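Local coordinates for protein gamma-glutamyltranspeptidase (Ggt) (Helicobacter pylori 26695, PDB 5BPK) that probably hydrolyses gamma-glutamyl compounds such as glutathione and transfers their gamma-glutamyl group to acceptors, and is an Ntn hydrolase, at residues D101-A106 / S280-G285; T139-E144 / Y259-R264. All coordinates share one frame; numbering follows the deposited sequence.

In the fold
Contact 1 (101-106 with 280-285) and contact 2 (139-144 with 259-264) illustrate how one sheet can serve both a ligand pocket and the helix packed beside it. Their centres lie 11 Å apart; contact 1 includes the end of strand 97-102 and contact 2 the start of strand 262-271, antiparallel neighbours in one sheet. Along the chain, contact 2 is nested inside the loop closed by contact 1. Two polar links join them: a probable hydrogen bond of 2.7 Å between R103 O and Y259 OH, and a salt bridge of 2.8 Å between D101 OD2 and R264 NE. Contact 1 holds R103, which binds the ligand 4UD directly, whereas in contact 2 the side chain of Y259 stands about 12 Å from that ligand.

Contact 1 of 2, residues D101-A106 / S280-G285. With 4UD ((2S)-amino[(5S)-4,5-dihydro-1,2-oxazol-5-yl]acetic acid), chain O.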
ATOM      1  N   ASP A 101      11.549   4.960  -1.404  1.00 10.48           N
ATOM      2  CA  ASP A 101      10.717   4.932  -2.600  1.00  8.88           C
ATOM      3  C   ASP A 101      11.281   3.837  -3.509  1.00 10.96           C
ATOM      4  O   ASP A 101      12.336   4.022  -4.129  1.00 11.03           O
ATOM      5  CB  ASP A 101      10.781   6.336  -3.259  1.00  8.87           C
ATOM      6  CG  ASP A 101      10.184   6.405  -4.661  1.00 10.74           C
ATOM      7  OD1 ASP A 101       9.743   5.386  -5.232  1.00 12.43           O
ATOM      8  OD2 ASP A 101      10.204   7.536  -5.206  1.00 11.98           O
ATOM      9  N   PHE A 102      10.579   2.701  -3.573  1.00  9.67           N
ATOM     10  CA  PHE A 102      10.828   1.693  -4.601  1.00  9.12           C
ATOM     11  C   PHE A 102       9.594   1.499  -5.501  1.00  8.76           C
ATOM     12  O   PHE A 102       9.254   0.400  -5.924  1.00  9.92           O
ATOM     13  CB  PHE A 102      11.404   0.389  -4.018  1.00 10.51           C
ATOM     14  CG  PHE A 102      10.540  -0.310  -2.988  1.00  7.96           C
ATOM     15  CD1 PHE A 102      10.603   0.034  -1.645  1.00  9.83           C
ATOM     16  CD2 PHE A 102       9.775  -1.409  -3.346  1.00 10.43           C
ATOM     17  CE1 PHE A 102       9.859  -0.662  -0.699  1.00 10.59           C
ATOM     18  CE2 PHE A 102       9.010  -2.101  -2.398  1.00  9.39           C
ATOM     19  CZ  PHE A 102       9.062  -1.722  -1.066  1.00  9.38           C
ATOM     20  N   ARG A 103       8.951   2.622  -5.795  1.00  9.14           N
ATOM     21  CA  ARG A 103       7.807   2.672  -6.702  1.00 10.50           C
ATOM     22  C   ARG A 103       8.245   2.408  -8.139  1.00  8.96           C
ATOM     23  O   ARG A 103       9.326   2.823  -8.560  1.00 10.45           O
ATOM     24  CB  ARG A 103       7.156   4.048  -6.596  1.00 10.05           C
ATOM     25  CG  ARG A 103       5.917   4.284  -7.444  1.00  9.10           C
ATOM     26  CD  ARG A 103       4.726   3.448  -7.008  1.00  9.18           C
ATOM     27  NE  ARG A 103       3.472   4.030  -7.492  1.00 11.63           N
ATOM     28  CZ  ARG A 103       2.264   3.503  -7.305  1.00 11.54           C
ATOM     29  NH1 ARG A 103       2.114   2.351  -6.685  1.00 12.41           N
ATOM     30  NH2 ARG A 103       1.189   4.127  -7.760  1.00 10.34           N
ATOM     31  N   GLU A 104       7.385   1.756  -8.921  1.00 10.23           N
ATOM     32  CA  GLU A 104       7.690   1.533 -10.333  1.00 11.13           C
ATOM     33  C   GLU A 104       7.817   2.850 -11.087  1.00 10.41           C
ATOM     34  O   GLU A 104       7.206   3.861 -10.717  1.00 11.42           O
ATOM     35  CB  GLU A 104       6.646   0.668 -11.023  1.00 11.94           C
ATOM     36  CG  GLU A 104       6.420  -0.699 -10.390  1.00  9.96           C
ATOM     37  CD  GLU A 104       5.233  -0.709  -9.445  1.00 10.24           C
ATOM     38  OE1 GLU A 104       5.170   0.173  -8.549  1.00 11.26           O
ATOM     39  OE2 GLU A 104       4.378  -1.610  -9.605  1.00 10.72           O
ATOM     40  N   LYS A 105       8.605   2.814 -12.164  1.00 10.54           N
ATOM     41  CA  LYS A 105       8.764   3.947 -13.070  1.00 11.19           C
ATOM     42  C   LYS A 105       8.094   3.669 -14.401  1.00 11.17           C
ATOM     43  O   LYS A 105       8.158   2.533 -14.918  1.00 11.51           O
ATOM     44  CB  LYS A 105      10.240   4.195 -13.338  1.00 11.85           C
ATOM     45  CG  LYS A 105      11.037   4.626 -12.130  1.00 12.80           C
ATOM     46  CD  LYS A 105      12.541   4.475 -12.351  1.00 13.81           C
ATOM     47  CE  LYS A 105      13.100   5.352 -13.469  1.00 14.31           C
ATOM     48  NZ  LYS A 105      14.580   5.156 -13.645  1.00 13.16           N
ATOM     49  N   ALA A 106       7.518   4.704 -15.001  1.00 10.97           N
ATOM     50  CA  ALA A 106       7.068   4.586 -16.379  1.00 11.06           C
ATOM     51  C   ALA A 106       8.287   4.272 -17.237  1.00 12.43           C
ATOM     52  O   ALA A 106       9.333   4.873 -17.042  1.00 12.65           O
ATOM     53  CB  ALA A 106       6.380   5.867 -16.842  1.00 11.95           C
ATOM     54  N   SER A 280       5.909  10.260   1.590  1.00 10.86           N
ATOM     55  CA  SER A 280       5.928  11.483   0.804  1.00 10.65           C
ATOM     56  C   SER A 280       5.742  11.161  -0.685  1.00 10.27           C
ATOM     57  O   SER A 280       5.675   9.990  -1.062  1.00 11.78           O
ATOM     58  CB  SER A 280       7.280  12.143   1.030  1.00 11.54           C
ATOM     59  OG  SER A 280       8.332  11.187   0.936  1.00 11.86           O
ATOM     60  N   PRO A 281       5.684  12.199  -1.547  1.00 10.13           N
ATOM     61  CA  PRO A 281       5.606  11.916  -2.973  1.00 10.26           C
ATOM     62  C   PRO A 281       6.727  10.978  -3.415  1.00 10.61           C
ATOM     63  O   PRO A 281       7.867  11.142  -2.989  1.00 10.81           O
ATOM     64  CB  PRO A 281       5.729  13.304  -3.602  1.00 11.33           C
ATOM     65  CG  PRO A 281       4.990  14.167  -2.621  1.00  9.41           C
ATOM     66  CD  PRO A 281       5.437  13.626  -1.274  1.00 11.09           C
ATOM     67  N   PRO A 282       6.424  10.008  -4.288  1.00 11.00           N
ATOM     68  CA  PRO A 282       5.273   9.881  -5.175  1.00 10.57           C
ATOM     69  C   PRO A 282       4.017   9.218  -4.607  1.00 10.40           C
ATOM     70  O   PRO A 282       3.109   8.910  -5.373  1.00 11.16           O
ATOM     71  CB  PRO A 282       5.838   9.057  -6.331  1.00 11.29           C
ATOM     72  CG  PRO A 282       6.793   8.163  -5.666  1.00 12.13           C
ATOM     73  CD  PRO A 282       7.438   8.991  -4.596  1.00 10.51           C
ATOM     74  N   SER A 283       3.945   9.026  -3.295  1.00 10.69           N
ATOM     75  CA  SER A 283       2.648   8.776  -2.678  1.00  9.48           C
ATOM     76  C   SER A 283       1.977  10.087  -2.263  1.00 10.71           C
ATOM     77  O   SER A 283       2.649  11.048  -1.894  1.00 11.53           O
ATOM     78  CB  SER A 283       2.752   7.861  -1.476  1.00 11.23           C
ATOM     79  OG  SER A 283       1.457   7.456  -1.108  1.00 12.03           O
ATOM     80  N   SER A 284       0.649  10.098  -2.338  1.00 10.58           N
ATOM     81  CA  SER A 284      -0.187  11.149  -1.775  1.00 10.44           C
ATOM     82  C   SER A 284      -0.605  10.783  -0.349  1.00 12.04           C
ATOM     83  O   SER A 284      -1.148  11.618   0.377  1.00 12.34           O
ATOM     84  CB  SER A 284      -1.457  11.295  -2.622  1.00 10.91           C
ATOM     85  OG  SER A 284      -2.280  10.138  -2.508  1.00 11.47           O
ATOM     86  N   GLY A 285      -0.346   9.541   0.054  1.00 10.90           N
ATOM     87  CA  GLY A 285      -0.942   9.002   1.272  1.00 11.06           C
ATOM     88  C   GLY A 285      -0.580   9.733   2.552  1.00 11.06           C
ATOM     89  O   GLY A 285      -1.453  10.139   3.315  1.00 10.34           O
TER
HETATM   90  C3  4UD O 701      -3.042  -1.533  -3.157  1.00 22.64           C
HETATM   91  C4  4UD O 701      -2.189   0.170  -4.298  1.00 18.07           C
HETATM   92  C5  4UD O 701      -2.844  -1.168  -4.587  1.00 23.69           C
HETATM   93  C6  4UD O 701      -2.374   1.245  -5.379  1.00 13.57           C
HETATM   94  C8  4UD O 701      -1.570   2.445  -4.932  1.00 13.00           C
HETATM   95  O9  4UD O 701      -0.381   2.507  -5.127  1.00 13.76           O
HETATM   96  O10 4UD O 701      -2.175   3.474  -4.294  1.00 12.30           O
HETATM   97  N7  4UD O 701      -1.836   0.784  -6.666  1.00 13.67           N
HETATM   98  O2  4UD O 701      -2.806   0.650  -3.106  1.00 24.83           O
HETATM   99  N1  4UD O 701      -3.007  -0.475  -2.416  1.00 27.05           N
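The carboxylate of D101, packed against the ring of P282, is gripped at OD1 by two donors. One is the backbone N of R103, whose 2.9 Å bond to D101 OD1 runs nearly along the C-O axis and closes an Asx turn; the other is R69 of the partner subunit, in a salt bridge. OD2, which pairs with R264, also lies against the proline ring: P282 CD is 3.2 Å from D101 OD2, with P282 CG at 3.5 Å from the same oxygen. With CG anti to the backbone N (chi1 169°), D101 reaches across to this proline, which follows a cis peptide bond. Next to it, R103 CB approaches P282 CG at 4.2 Å, so the proline ring borders both residues. The arginine then bends at chi2 and extends to the bound ligand 4UD, where R103 NH1 donates to the carboxylate oxygen O9 of 4UD over 2.9 Å. That bond is bent, 130° at the hydrogen, and O9 lies obliquely to the guanidinium. D43, E40 and the P70 carbonyl of the partner subunit hold the same group, probably fixing its rotation. The Asx turn at D101 probably helps to position the backbone of the ligand-binding arginine, an arrangement consistent with the pocket for the substrate's alpha-carboxylate in gamma-glutamyltranspeptidases, built at the interface of two subunits.

Contact 2 of 2, residues T139-E144 / Y259-R264; sequences TVAGME and YNVKWR. With EDO (1,2-ethanediol), chain M.
V261 turns its CB toward helix 139-150, where A141 and G142 receive it; the two backbones come closest at G142, whose CA is 6.2 Å from V261 CA. From CB the side chain forks. The CG1 branch, anti to the carbonyl carbon (chi1 -58°), makes the contact with the helix: V261 CG1 rests 3.6 Å from A141 C and 3.6 Å from G142 N, so a methyl group lies against the helix backbone itself. Beside that, V261 CG1 meets A141 CB at 3.8 Å. V261 leads into strand 262-271, so the helix packs at the start of this strand, with L100 and F102 of the neighbouring strand 97-102 also touching V261, as expected for the helical layers that cover the sheets of the Ntn-hydrolase alpha-beta-beta-alpha sandwich. The CG2 branch goes a different way: V261 CG2 makes just a van der Waals approach, 3.8 Å, to O1 of a bound ethanediol, probably from the crystallisation liquor. That hydroxyl lies at the edge of the W263 ring and accepts from W263 NE1 over 3.1 Å. A141 CB also meets Y259, approaching the ring obliquely, 3.7 Å from Y259 CD2.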
ATOM      1  N   THR A 139      10.546  -3.534  -6.541  1.00 10.93           N
ATOM      2  CA  THR A 139      10.615  -4.319  -5.298  1.00 10.35           C
ATOM      3  C   THR A 139      11.983  -4.914  -4.992  1.00 10.23           C
ATOM      4  O   THR A 139      12.456  -4.791  -3.875  1.00 10.77           O
ATOM      5  CB  THR A 139       9.558  -5.414  -5.283  1.00  9.26           C
ATOM      6  OG1 THR A 139       8.277  -4.774  -5.261  1.00  9.66           O
ATOM      7  CG2 THR A 139       9.705  -6.367  -4.079  1.00 11.42           C
ATOM      8  N   VAL A 140      12.612  -5.561  -5.969  1.00 11.13           N
ATOM      9  CA  VAL A 140      13.885  -6.220  -5.691  1.00 10.55           C
ATOM     10  C   VAL A 140      14.958  -5.186  -5.306  1.00  9.96           C
ATOM     11  O   VAL A 140      15.741  -5.390  -4.352  1.00 11.86           O
ATOM     12  CB  VAL A 140      14.348  -7.085  -6.871  1.00  9.92           C
ATOM     13  CG1 VAL A 140      15.749  -7.609  -6.629  1.00 13.20           C
ATOM     14  CG2 VAL A 140      13.352  -8.256  -7.085  1.00 13.92           C
ATOM     15  N   ALA A 141      14.961  -4.066  -6.020  1.00 11.19           N
ATOM     16  CA  ALA A 141      15.865  -2.959  -5.714  1.00 10.59           C
ATOM     17  C   ALA A 141      15.596  -2.381  -4.318  1.00  9.83           C
ATOM     18  O   ALA A 141      16.533  -2.014  -3.599  1.00 12.20           O
ATOM     19  CB  ALA A 141      15.760  -1.886  -6.782  1.00 12.53           C
ATOM     20  N   GLY A 142      14.318  -2.306  -3.943  1.00  9.85           N
ATOM     21  CA  GLY A 142      13.932  -1.793  -2.640  1.00 11.12           C
ATOM     22  C   GLY A 142      14.386  -2.699  -1.514  1.00 10.98           C
ATOM     23  O   GLY A 142      14.919  -2.224  -0.502  1.00 12.13           O
ATOM     24  N   MET A 143      14.169  -4.007  -1.676  1.00 10.85           N
ATOM     25  CA  MET A 143      14.607  -4.964  -0.659  1.00 12.14           C
ATOM     26  C   MET A 143      16.108  -4.878  -0.449  1.00 13.71           C
ATOM     27  O   MET A 143      16.573  -4.820   0.694  1.00 13.85           O
ATOM     28  CB  MET A 143      14.227  -6.402  -1.030  1.00 12.77           C
ATOM     29  CG  MET A 143      12.726  -6.689  -1.078  1.00 13.08           C
ATOM     30  SD  MET A 143      11.804  -6.358   0.437  1.00 13.95           S
ATOM     31  CE  MET A 143      10.905  -4.895  -0.032  1.00 17.22           C
ATOM     32  N   GLU A 144      16.868  -4.840  -1.543  1.00 13.42           N
ATOM     33  CA  GLU A 144      18.323  -4.792  -1.426  1.00 14.48           C
ATOM     34  C   GLU A 144      18.803  -3.474  -0.804  1.00 14.29           C
ATOM     35  O   GLU A 144      19.708  -3.463   0.041  1.00 13.76           O
ATOM     36  CB  GLU A 144      18.997  -5.007  -2.780  1.00 15.41           C
ATOM     37  CG  GLU A 144      20.508  -5.132  -2.653  1.00 21.11           C
ATOM     38  CD  GLU A 144      21.195  -5.330  -3.979  1.00 21.76           C
ATOM     39  OE1 GLU A 144      21.522  -6.488  -4.286  1.00 27.67           O
ATOM     40  OE2 GLU A 144      21.393  -4.330  -4.708  1.00 25.39           O
ATOM     41  N   TYR A 259      16.845   1.403 -13.331  1.00 13.22           N
ATOM     42  CA  TYR A 259      15.899   1.510 -12.213  1.00 12.33           C
ATOM     43  C   TYR A 259      16.660   1.918 -10.958  1.00 12.91           C
ATOM     44  O   TYR A 259      17.669   1.297 -10.609  1.00 14.78           O
ATOM     45  CB  TYR A 259      15.090   0.224 -11.917  1.00 12.43           C
ATOM     46  CG  TYR A 259      14.144   0.550 -10.791  1.00 11.87           C
ATOM     47  CD1 TYR A 259      12.933   1.170 -11.059  1.00 12.32           C
ATOM     48  CD2 TYR A 259      14.535   0.412  -9.459  1.00 10.53           C
ATOM     49  CE1 TYR A 259      12.102   1.575 -10.048  1.00 11.84           C
ATOM     50  CE2 TYR A 259      13.710   0.829  -8.423  1.00 11.40           C
ATOM     51  CZ  TYR A 259      12.497   1.418  -8.732  1.00 12.48           C
ATOM     52  OH  TYR A 259      11.679   1.855  -7.728  1.00 11.46           O
ATOM     53  N   ASN A 260      16.148   2.946 -10.282  1.00 16.00           N
ATOM     54  CA  ASN A 260      16.765   3.511  -9.094  1.00 18.19           C
ATOM     55  C   ASN A 260      15.746   3.652  -7.963  1.00 15.61           C
ATOM     56  O   ASN A 260      14.669   4.199  -8.186  1.00 17.23           O
ATOM     57  CB  ASN A 260      17.383   4.894  -9.426  1.00 21.05           C
ATOM     58  CG  ASN A 260      16.393   5.887 -10.128  1.00 21.84           C
ATOM     59  OD1 ASN A 260      15.614   5.524 -11.031  1.00 17.81           O
ATOM     60  ND2 ASN A 260      16.476   7.164  -9.736  1.00 24.04           N
ATOM     61  N   VAL A 261      16.052   3.130  -6.774  1.00 13.87           N
ATOM     62  CA  VAL A 261      15.290   3.525  -5.572  1.00 13.60           C
ATOM     63  C   VAL A 261      15.685   4.943  -5.205  1.00 12.54           C
ATOM     64  O   VAL A 261      16.712   5.445  -5.663  1.00 13.09           O
ATOM     65  CB  VAL A 261      15.525   2.602  -4.327  1.00 13.20           C
ATOM     66  CG1 VAL A 261      15.175   1.147  -4.652  1.00 15.07           C
ATOM     67  CG2 VAL A 261      16.950   2.736  -3.782  1.00 15.49           C
ATOM     68  N   LYS A 262      14.856   5.596  -4.398  1.00 12.28           N
ATOM     69  CA  LYS A 262      15.193   6.888  -3.833  1.00 12.29           C
ATOM     70  C   LYS A 262      14.922   6.904  -2.344  1.00 11.64           C
ATOM     71  O   LYS A 262      13.830   6.566  -1.893  1.00 12.88           O
ATOM     72  CB  LYS A 262      14.420   7.994  -4.524  1.00 13.78           C
ATOM     73  CG  LYS A 262      14.895   8.180  -5.970  1.00 17.59           C
ATOM     74  CD  LYS A 262      14.390   9.449  -6.604  1.00 18.88           C
ATOM     75  CE  LYS A 262      14.861  10.696  -5.882  1.00 20.27           C
ATOM     76  NZ  LYS A 262      14.747  11.904  -6.754  1.00 26.30           N
ATOM     77  N   TRP A 263      15.942   7.267  -1.573  1.00 12.86           N
ATOM     78  CA  TRP A 263      15.751   7.567  -0.162  1.00 13.32           C
ATOM     79  C   TRP A 263      15.251   8.992  -0.041  1.00 12.65           C
ATOM     80  O   TRP A 263      15.939   9.940  -0.436  1.00 15.40           O
ATOM     81  CB  TRP A 263      17.049   7.409   0.615  1.00 14.04           C
ATOM     82  CG  TRP A 263      17.540   6.015   0.656  1.00 13.56           C
ATOM     83  CD1 TRP A 263      18.517   5.464  -0.118  1.00 16.48           C
ATOM     84  CD2 TRP A 263      17.077   4.975   1.521  1.00 13.70           C
ATOM     85  NE1 TRP A 263      18.689   4.142   0.207  1.00 17.34           N
ATOM     86  CE2 TRP A 263      17.826   3.814   1.218  1.00 17.16           C
ATOM     87  CE3 TRP A 263      16.115   4.913   2.533  1.00 14.07           C
ATOM     88  CZ2 TRP A 263      17.636   2.602   1.896  1.00 16.28           C
ATOM     89  CZ3 TRP A 263      15.936   3.720   3.204  1.00 14.57           C
ATOM     90  CH2 TRP A 263      16.687   2.577   2.878  1.00 15.88           C
ATOM     91  N   ARG A 264      14.044   9.138   0.485  1.00 12.14           N
ATOM     92  CA  ARG A 264      13.384  10.425   0.563  1.00 11.81           C
ATOM     93  C   ARG A 264      13.104  10.776   2.009  1.00 12.05           C
ATOM     94  O   ARG A 264      13.008   9.901   2.875  1.00 13.53           O
ATOM     95  CB  ARG A 264      12.075  10.395  -0.219  1.00 12.74           C
ATOM     96  CG  ARG A 264      12.222   9.967  -1.681  1.00 12.49           C
ATOM     97  CD  ARG A 264      10.964  10.277  -2.430  1.00 12.31           C
ATOM     98  NE  ARG A 264      10.907   9.856  -3.828  1.00 10.96           N
ATOM     99  CZ  ARG A 264      11.135  10.651  -4.875  1.00 10.73           C
ATOM    100  NH1 ARG A 264      11.514  11.910  -4.703  1.00 13.36           N
ATOM    101  NH2 ARG A 264      10.983  10.179  -6.112  1.00 11.59           N
TER
HETATM  102  C1  EDO M 409      20.894   1.771  -1.788  1.00 41.14           C
HETATM  103  O1  EDO M 409      20.358   3.043  -2.155  1.00 42.53           O
HETATM  104  C2  EDO M 409      20.895   1.636  -0.269  1.00 39.54           C
HETATM  105  O2  EDO M 409      21.721   0.537   0.142  1.00 37.76           O